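PDB 4W88: xyloglucan-specific endo-beta-1,4-glucanase from Uncultured bacterium, which probably hydrolyses internal beta-1,4-glucan linkages of xyloglucan, as a glycoside hydrolase family 5 enzyme with specificity for this plant cell-wall polysaccharide. Local coordinates for residues G27-N32 with A65-P70; I195-H200 with V220-Y225; S202-L207 with K257-D262. The protein carries 1 engineered substitution. One frame throughout, in Å; residues are numbered along the deposited sequence.

Contact 1. Residues G27-N32 with A65-P70; sequences GGNSVN and ANHLGP
His67 turns the CE1 edge of its imidazole toward Ser30 O, with Gly28 O nearby, joining two loops of the (beta/alpha)8 barrel, one after strand 15-18 and one after strand 57-60. The ring carbon CE1 lies 3.1 Å from Ser30 O, which sits near the ring plane. Gly28 O approaches the same carbon obliquely, at 3.4 Å. With its CG opposite the backbone N (chi1 180°), Asn29 spreads over the other loop: CB is 3.3 Å from Asn66 O, and OD1 rests against His67 CA.

Polar links across the contact run through water. One water bonds to both Asn29 OD1 and His67 ND1, lying in the plane of the imidazole; another accepts from Asn66 ND2 at 3.0 Å and also bonds to Gly28 O.

Further out, Trp80 stacks on the His67 ring, and Asn66 ND2 has a second partner in Tyr108 OH. Asn29 is the centre of an inverse gamma turn, closed by a weak bond from Ser30 N to Gly28 O, and Ser30 opens an ST turn in which Asn32 N donates to Ser30 OG at 3.0 Å with an N-H...O angle of 167°.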
loop_
_atom_site.group_PDB
_atom_site.type_symbol
_atom_site.label_atom_id
_atom_site.label_comp_id
_atom_site.label_asym_id
_atom_site.label_seq_id
_atom_site.Cartn_x
_atom_site.Cartn_y
_atom_site.Cartn_z
ATOM N N GLY A 27 9.221 -19.835 -1.386
ATOM C CA GLY A 27 10.344 -19.988 -2.305
ATOM C C GLY A 27 11.707 -19.596 -1.823
ATOM O O GLY A 27 12.707 -19.722 -2.617
ATOM N N GLY A 28 11.810 -19.095 -0.606
ATOM C CA GLY A 28 13.119 -18.709 -0.111
ATOM C C GLY A 28 13.823 -17.613 -0.884
ATOM O O GLY A 28 13.197 -16.653 -1.347
ATOM N N ASN A 29 15.132 -17.784 -1.060
ATOM C CA ASN A 29 15.910 -16.753 -1.722
ATOM C C ASN A 29 15.927 -17.039 -3.198
ATOM O O ASN A 29 16.982 -17.285 -3.774
ATOM C CB ASN A 29 17.340 -16.688 -1.132
ATOM C CG ASN A 29 18.199 -15.659 -1.762
ATOM O OD1 ASN A 29 17.811 -14.614 -2.142
ATOM N ND2 ASN A 29 19.449 -15.989 -1.832
ATOM N N SER A 30 14.783 -16.863 -3.829
ATOM C CA SER A 30 14.609 -17.228 -5.190
ATOM C C SER A 30 13.576 -16.285 -5.824
ATOM O O SER A 30 12.599 -15.868 -5.161
ATOM C CB SER A 30 14.036 -18.669 -5.282
ATOM O OG SER A 30 13.747 -18.841 -6.650
ATOM N N VAL A 31 13.751 -16.001 -7.103
ATOM C CA VAL A 31 12.683 -15.319 -7.873
ATOM C C VAL A 31 11.335 -16.070 -7.911
ATOM O O VAL A 31 10.290 -15.462 -8.173
ATOM C CB VAL A 31 13.121 -14.889 -9.300
ATOM C CG1 VAL A 31 14.302 -13.921 -9.230
ATOM C CG2 VAL A 31 13.393 -16.109 -10.132
ATOM N N ASN A 32 11.366 -17.370 -7.597
ATOM C CA ASN A 32 10.185 -18.148 -7.552
ATOM C C ASN A 32 9.219 -17.775 -6.432
ATOM O O ASN A 32 8.062 -18.243 -6.417
ATOM C CB ASN A 32 10.512 -19.624 -7.535
ATOM C CG ASN A 32 11.163 -20.035 -8.816
ATOM O OD1 ASN A 32 10.776 -19.601 -9.939
ATOM N ND2 ASN A 32 12.189 -20.795 -8.683
ATOM N N ALA A 65 12.560 -9.673 2.857
ATOM C CA ALA A 65 13.231 -10.424 3.888
ATOM C C ALA A 65 14.032 -11.670 3.405
ATOM O O ALA A 65 15.247 -11.799 3.696
ATOM C CB ALA A 65 12.260 -10.832 5.001
ATOM N N ASN A 66 13.336 -12.624 2.787
ATOM C CA ASN A 66 14.028 -13.846 2.395
ATOM C C ASN A 66 15.073 -13.696 1.259
ATOM O O ASN A 66 15.870 -14.629 1.009
ATOM C CB ASN A 66 13.032 -14.875 1.968
ATOM C CG ASN A 66 12.198 -15.364 3.100
ATOM O OD1 ASN A 66 12.574 -15.298 4.279
ATOM N ND2 ASN A 66 11.038 -15.851 2.769
ATOM N N HIS A 67 15.122 -12.513 0.677
ATOM C CA HIS A 67 16.068 -12.197 -0.416
ATOM C C HIS A 67 17.245 -11.389 0.092
ATOM O O HIS A 67 18.054 -10.937 -0.689
ATOM C CB HIS A 67 15.349 -11.450 -1.550
ATOM C CG HIS A 67 14.091 -12.116 -2.014
ATOM N ND1 HIS A 67 14.058 -13.222 -2.858
ATOM C CD2 HIS A 67 12.824 -11.942 -1.593
ATOM C CE1 HIS A 67 12.798 -13.635 -2.968
ATOM N NE2 HIS A 67 12.034 -12.864 -2.223
ATOM N N LEU A 68 17.318 -11.179 1.398
ATOM C CA LEU A 68 18.403 -10.395 2.006
ATOM C C LEU A 68 19.532 -11.227 2.525
ATOM O O LEU A 68 19.344 -12.251 3.148
ATOM C CB LEU A 68 17.880 -9.538 3.178
ATOM C CG LEU A 68 16.716 -8.600 2.920
ATOM C CD1 LEU A 68 16.238 -7.924 4.153
ATOM C CD2 LEU A 68 17.029 -7.572 1.803
ATOM N N GLY A 69 20.719 -10.688 2.321
ATOM C CA GLY A 69 21.922 -11.236 2.908
ATOM C C GLY A 69 22.000 -10.903 4.394
ATOM O O GLY A 69 21.124 -10.258 4.975
ATOM N N PRO A 70 23.045 -11.360 5.057
ATOM C CA PRO A 70 23.134 -11.136 6.478
ATOM C C PRO A 70 23.270 -9.674 6.867
ATOM O O PRO A 70 23.792 -8.821 6.131
ATOM C CB PRO A 70 24.389 -11.888 6.890
ATOM C CG PRO A 70 25.084 -12.195 5.649
ATOM C CD PRO A 70 24.065 -12.254 4.573
HETATM O O HOH W 1 10.765 -15.809 -0.248
HETATM O O HOH W 2 16.328 -13.918 -4.254
#

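Contact 2. Residues I195-H200 with V220-Y225; sequences ICTYGH and VALHTY
Ile195 and Val220 pair side by side on neighbouring parallel strands 193-196 and 218-223. Ala221 N donates to Ile195 O at 2.9 Å, nearly straight and close to the C=O axis. Beyond it segment 195-200 leaves the sheet and turns, with His200 N bonded to Thr197 O, so that His200 O can accept from His223 N at 3.0 Å. That bond lies in the carbonyl plane on a lone pair, with an N-H...O angle of 176°.

The two imidazoles stack face to face, centroids 3.9 Å apart and planes inclined by 25°. His200 CD2 lies over the His223 ring, 3.3 Å from His223 NE2, while Cys196 CB lies against the opposite face of the His200 ring, toward its rim. Both ring nitrogens of His200 are satisfied, NE2 by Glu145 OE2 and ND1 by the backbone N of Glu149. His223 ND1 bonds to Glu149 OE2, and its NE2 is also bonded outside the two segments.

Thr197 OG1 bonds to Asn201 O and also touches Leu222 CD2 at 3.5 Å. By contrast, Thr197 N and Ala221 O are buried without a partner, where the strands diverge.

This contact joins the two strands of a beta-alpha-beta unit of the TIM barrel, at their carboxyl ends, where Glu149 and Tyr225 line the glycan pocket and His223 lies close to the bound glucose.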
loop_
_atom_site.group_PDB
_atom_site.type_symbol
_atom_site.label_atom_id
_atom_site.label_comp_id
_atom_site.label_asym_id
_atom_site.label_seq_id
_atom_site.Cartn_x
_atom_site.Cartn_y
_atom_site.Cartn_z
ATOM N N ILE A 195 5.059 7.700 4.100
ATOM C CA ILE A 195 5.250 7.201 5.432
ATOM C C ILE A 195 3.913 6.600 5.899
ATOM O O ILE A 195 2.890 6.672 5.191
ATOM C CB ILE A 195 5.755 8.312 6.387
ATOM C CG1 ILE A 195 4.730 9.421 6.596
ATOM C CG2 ILE A 195 7.134 8.807 5.962
ATOM C CD1 ILE A 195 5.026 10.349 7.776
ATOM N N CYS A 196 3.864 6.070 7.117
ATOM C CA CYS A 196 2.644 5.448 7.597
ATOM C C CYS A 196 2.507 5.549 9.099
ATOM O O CYS A 196 3.474 5.828 9.822
ATOM C CB CYS A 196 2.582 3.960 7.167
ATOM S SG CYS A 196 3.838 2.906 7.865
ATOM N N THR A 197 1.278 5.293 9.567
ATOM C CA THR A 197 1.017 5.060 10.950
ATOM C C THR A 197 1.283 3.596 11.346
ATOM O O THR A 197 1.430 2.715 10.502
ATOM C CB THR A 197 -0.460 5.337 11.236
ATOM O OG1 THR A 197 -1.201 4.557 10.307
ATOM C CG2 THR A 197 -0.829 6.839 11.133
ATOM N N TYR A 198 1.296 3.346 12.649
ATOM C CA TYR A 198 1.394 1.979 13.168
ATOM C C TYR A 198 0.254 1.175 12.524
ATOM O O TYR A 198 -0.916 1.618 12.537
ATOM C CB TYR A 198 1.185 1.963 14.679
ATOM C CG TYR A 198 1.339 0.595 15.276
ATOM C CD1 TYR A 198 0.282 -0.364 15.283
ATOM C CD2 TYR A 198 2.543 0.201 15.855
ATOM C CE1 TYR A 198 0.504 -1.630 15.837
ATOM C CE2 TYR A 198 2.718 -1.042 16.457
ATOM C CZ TYR A 198 1.713 -1.944 16.469
ATOM O OH TYR A 198 1.922 -3.165 17.051
ATOM N N GLY A 199 0.575 0.023 11.929
ATOM C CA GLY A 199 -0.443 -0.802 11.278
ATOM C C GLY A 199 -1.190 -0.206 10.097
ATOM O O GLY A 199 -2.221 -0.778 9.696
ATOM N N HIS A 200 -0.733 0.940 9.569
ATOM C CA HIS A 200 -1.525 1.757 8.678
ATOM C C HIS A 200 -2.931 2.087 9.250
ATOM O O HIS A 200 -3.884 2.338 8.492
ATOM C CB HIS A 200 -1.636 1.075 7.329
ATOM C CG HIS A 200 -0.505 1.328 6.366
ATOM N ND1 HIS A 200 0.764 0.816 6.532
ATOM C CD2 HIS A 200 -0.459 2.069 5.233
ATOM C CE1 HIS A 200 1.532 1.195 5.527
ATOM N NE2 HIS A 200 0.816 1.971 4.736
ATOM N N VAL A 220 1.226 10.589 3.646
ATOM C CA VAL A 220 0.858 9.645 4.681
ATOM C C VAL A 220 -0.131 8.576 4.111
ATOM O O VAL A 220 -1.159 8.937 3.528
ATOM C CB VAL A 220 0.238 10.313 5.899
ATOM C CG1 VAL A 220 -0.154 9.245 6.934
ATOM C CG2 VAL A 220 1.221 11.338 6.480
ATOM N N ALA A 221 0.257 7.305 4.244
ATOM C CA ALA A 221 -0.494 6.169 3.804
ATOM C C ALA A 221 -1.282 5.592 5.005
ATOM O O ALA A 221 -0.771 5.472 6.158
ATOM C CB ALA A 221 0.422 5.103 3.234
ATOM N N LEU A 222 -2.525 5.266 4.676
ATOM C CA LEU A 222 -3.464 4.546 5.544
ATOM C C LEU A 222 -4.089 3.404 4.804
ATOM O O LEU A 222 -4.207 3.453 3.607
ATOM C CB LEU A 222 -4.545 5.528 6.094
ATOM C CG LEU A 222 -3.949 6.711 6.819
ATOM C CD1 LEU A 222 -5.028 7.720 7.022
ATOM C CD2 LEU A 222 -3.282 6.330 8.175
ATOM N N HIS A 223 -4.589 2.402 5.544
ATOM C CA HIS A 223 -5.386 1.358 4.968
ATOM C C HIS A 223 -6.747 1.384 5.637
ATOM O O HIS A 223 -6.829 1.332 6.847
ATOM C CB HIS A 223 -4.782 -0.016 5.163
ATOM C CG HIS A 223 -3.495 -0.228 4.449
ATOM N ND1 HIS A 223 -2.686 -1.350 4.635
ATOM C CD2 HIS A 223 -2.889 0.515 3.499
ATOM C CE1 HIS A 223 -1.645 -1.247 3.841
ATOM N NE2 HIS A 223 -1.760 -0.142 3.139
ATOM N N THR A 224 -7.799 1.482 4.815
ATOM C CA THR A 224 -9.120 1.700 5.312
ATOM C C THR A 224 -10.109 0.813 4.586
ATOM O O THR A 224 -10.818 1.235 3.647
ATOM C CB THR A 224 -9.587 3.162 5.312
ATOM O OG1 THR A 224 -9.440 3.752 4.021
ATOM C CG2 THR A 224 -8.838 3.925 6.288
ATOM N N TYR A 225 -10.117 -0.419 5.006
ATOM C CA TYR A 225 -11.130 -1.387 4.497
ATOM C C TYR A 225 -12.443 -1.279 5.292
ATOM O O TYR A 225 -12.873 -2.242 5.974
ATOM C CB TYR A 225 -10.586 -2.789 4.642
ATOM C CG TYR A 225 -9.389 -3.175 3.757
ATOM C CD1 TYR A 225 -8.038 -2.972 4.168
ATOM C CD2 TYR A 225 -9.591 -3.883 2.580
ATOM C CE1 TYR A 225 -6.979 -3.401 3.367
ATOM C CE2 TYR A 225 -8.536 -4.351 1.796
ATOM C CZ TYR A 225 -7.202 -4.131 2.224
ATOM O OH TYR A 225 -6.200 -4.621 1.444
#

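Contact 3. Residues S202-L207 with K257-D262; sequences SDEPTL and KKYLID
Glu204 and Tyr259 form the one direct hydrogen bond between these two helical segments: Tyr259 OH donates to Glu204 OE2 at 2.6 Å. The carboxylate reaches the phenol because Glu204 CG stands trans to the backbone N (chi1 178°) and the chain beyond it is extended. OE2 arrives at the edge of the ring, in its plane, and accepts through its anti lone pair, on the side away from OE1. Carboxylate and ring planes are 75° apart, and Glu204 CG adds a contact of 3.7 Å to Tyr259 CE2.

Charge contributes more loosely. Lys258 NZ is 3.8 Å from Glu204 OE2, a long salt bridge to the oxygen that already holds the phenol. A phenylalanine in place of Tyr259 would probably leave OE2 with only this distant lysine across the contact and let the carboxylate turn. Within 257-262, Lys257 NZ meets Asp262 OD1 at 2.8 Å and also pairs with Asp297; the backbone bond from Asp262 N to Lys257 O closes a pi-type turn there.

The apolar contacts lie deeper. Leu207 CB packs obliquely against Tyr259 CG at 4.0 Å, and the Leu207 and Leu260 side chains cross at about a right angle, with Leu207 CD2 3.8 Å from Leu260 CD1. These leucines continue inward onto Thr197 and Val220 respectively.

Helices 204-208 and 246-261 follow successive barrel strands, 193-196 and 218-223, and the contact between them belongs to the outer helical layer of the TIM barrel.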
loop_
_atom_site.group_PDB
_atom_site.type_symbol
_atom_site.label_atom_id
_atom_site.label_comp_id
_atom_site.label_asym_id
_atom_site.label_seq_id
_atom_site.Cartn_x
_atom_site.Cartn_y
_atom_site.Cartn_z
ATOM N N SER A 202 -5.879 4.208 11.277
ATOM C CA SER A 202 -6.383 5.595 11.228
ATOM C C SER A 202 -7.272 6.019 12.409
ATOM O O SER A 202 -8.010 7.011 12.298
ATOM C CB SER A 202 -7.133 5.845 9.911
ATOM O OG SER A 202 -8.259 5.074 9.863
ATOM N N ASP A 203 -7.217 5.284 13.510
ATOM C CA ASP A 203 -7.929 5.674 14.745
ATOM C C ASP A 203 -7.297 6.971 15.266
ATOM O O ASP A 203 -6.073 7.251 15.065
ATOM C CB ASP A 203 -7.855 4.586 15.828
ATOM C CG ASP A 203 -8.420 3.236 15.395
ATOM O OD1 ASP A 203 -9.133 3.103 14.398
ATOM O OD2 ASP A 203 -8.152 2.241 16.139
ATOM N N GLU A 204 -8.115 7.720 16.008
ATOM C CA GLU A 204 -7.723 9.031 16.491
ATOM C C GLU A 204 -6.389 9.016 17.278
ATOM O O GLU A 204 -5.493 9.836 16.954
ATOM C CB GLU A 204 -8.856 9.762 17.283
ATOM C CG GLU A 204 -8.356 11.105 17.790
ATOM C CD GLU A 204 -9.479 12.045 18.131
ATOM O OE1 GLU A 204 -10.589 11.569 18.395
ATOM O OE2 GLU A 204 -9.219 13.235 18.087
ATOM N N PRO A 205 -6.239 8.094 18.280
ATOM C CA PRO A 205 -4.990 8.096 19.021
ATOM C C PRO A 205 -3.752 7.847 18.112
ATOM O O PRO A 205 -2.649 8.391 18.352
ATOM C CB PRO A 205 -5.185 6.943 20.035
ATOM C CG PRO A 205 -6.649 6.744 20.121
ATOM C CD PRO A 205 -7.147 7.033 18.759
ATOM N N THR A 206 -3.927 7.012 17.072
ATOM C CA THR A 206 -2.818 6.679 16.187
ATOM C C THR A 206 -2.422 7.896 15.356
ATOM O O THR A 206 -1.239 8.156 15.162
ATOM C CB THR A 206 -3.241 5.560 15.251
ATOM O OG1 THR A 206 -3.986 4.565 15.981
ATOM C CG2 THR A 206 -2.068 4.970 14.504
ATOM N N LEU A 207 -3.412 8.652 14.883
ATOM C CA LEU A 207 -3.106 9.833 14.078
ATOM C C LEU A 207 -2.537 10.947 14.950
ATOM O O LEU A 207 -1.635 11.644 14.509
ATOM C CB LEU A 207 -4.355 10.310 13.354
ATOM C CG LEU A 207 -4.935 9.440 12.239
ATOM C CD1 LEU A 207 -6.286 10.014 11.785
ATOM C CD2 LEU A 207 -3.972 9.354 11.077
ATOM N N LYS A 257 -9.368 13.807 8.037
ATOM C CA LYS A 257 -9.492 15.230 7.756
ATOM C C LYS A 257 -8.885 16.125 8.892
ATOM O O LYS A 257 -8.092 17.041 8.638
ATOM C CB LYS A 257 -10.984 15.578 7.521
ATOM C CG LYS A 257 -11.325 15.774 6.040
ATOM C CD LYS A 257 -12.709 16.408 5.810
ATOM C CE LYS A 257 -12.664 17.899 5.827
ATOM N NZ LYS A 257 -12.047 18.456 4.602
ATOM N N LYS A 258 -9.286 15.867 10.135
ATOM C CA LYS A 258 -8.851 16.676 11.269
ATOM C C LYS A 258 -7.333 16.678 11.364
ATOM O O LYS A 258 -6.688 17.713 11.572
ATOM C CB LYS A 258 -9.417 16.054 12.544
ATOM C CG LYS A 258 -9.415 16.870 13.821
ATOM C CD LYS A 258 -10.477 16.222 14.710
ATOM C CE LYS A 258 -10.869 17.063 15.893
ATOM N NZ LYS A 258 -9.902 16.810 16.989
ATOM N N TYR A 259 -6.729 15.521 11.262
ATOM C CA TYR A 259 -5.295 15.436 11.586
ATOM C C TYR A 259 -4.352 15.567 10.402
ATOM O O TYR A 259 -3.183 15.847 10.601
ATOM C CB TYR A 259 -5.034 14.124 12.306
ATOM C CG TYR A 259 -5.543 14.097 13.727
ATOM C CD1 TYR A 259 -4.746 14.575 14.761
ATOM C CD2 TYR A 259 -6.807 13.627 14.043
ATOM C CE1 TYR A 259 -5.198 14.575 16.060
ATOM C CE2 TYR A 259 -7.269 13.650 15.361
ATOM C CZ TYR A 259 -6.440 14.120 16.343
ATOM O OH TYR A 259 -6.797 14.164 17.643
ATOM N N LEU A 260 -4.868 15.372 9.182
ATOM C CA LEU A 260 -4.023 15.328 7.989
ATOM C C LEU A 260 -4.531 16.274 6.900
ATOM O O LEU A 260 -3.878 17.259 6.574
ATOM C CB LEU A 260 -3.852 13.846 7.485
ATOM C CG LEU A 260 -3.122 12.910 8.444
ATOM C CD1 LEU A 260 -3.192 11.432 8.010
ATOM C CD2 LEU A 260 -1.692 13.300 8.597
ATOM N N ILE A 261 -5.706 16.002 6.354
ATOM C CA ILE A 261 -6.118 16.707 5.135
ATOM C C ILE A 261 -6.264 18.175 5.452
ATOM O O ILE A 261 -5.831 19.040 4.664
ATOM C CB ILE A 261 -7.432 16.145 4.577
ATOM C CG1 ILE A 261 -7.236 14.694 4.127
ATOM C CG2 ILE A 261 -7.976 17.018 3.453
ATOM C CD1 ILE A 261 -8.525 13.945 3.903
ATOM N N ASP A 262 -6.905 18.491 6.572
ATOM C CA ASP A 262 -7.170 19.928 6.887
ATOM C C ASP A 262 -5.949 20.691 7.447
ATOM O O ASP A 262 -5.964 21.871 7.635
ATOM C CB ASP A 262 -8.359 20.056 7.799
ATOM C CG ASP A 262 -9.692 19.647 7.138
ATOM O OD1 ASP A 262 -9.825 19.505 5.870
ATOM O OD2 ASP A 262 -10.633 19.465 7.917
#

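In the fold
Contact 2 is wholly buried, contact 3 partly buried and contact 1 at the surface. Contact 2 joins the two strands of the beta-alpha-beta unit whose helix, 204-208, contact 3 packs against helix 246-261; their centres are about 11 Å apart, and they touch, with Val220 CG1 3.9 Å from Leu260 CD1. Contact 1 joins earlier barrel loops, its centre about 26 Å from that of contact 2 and about 36 Å from that of contact 3, which lies on the opposite side of the chain's centre. Chemistry follows place: strand bonds and stacked rings in the core near the glycan, leucines with a polar outer rim between helices, and bridging waters between the surface loops.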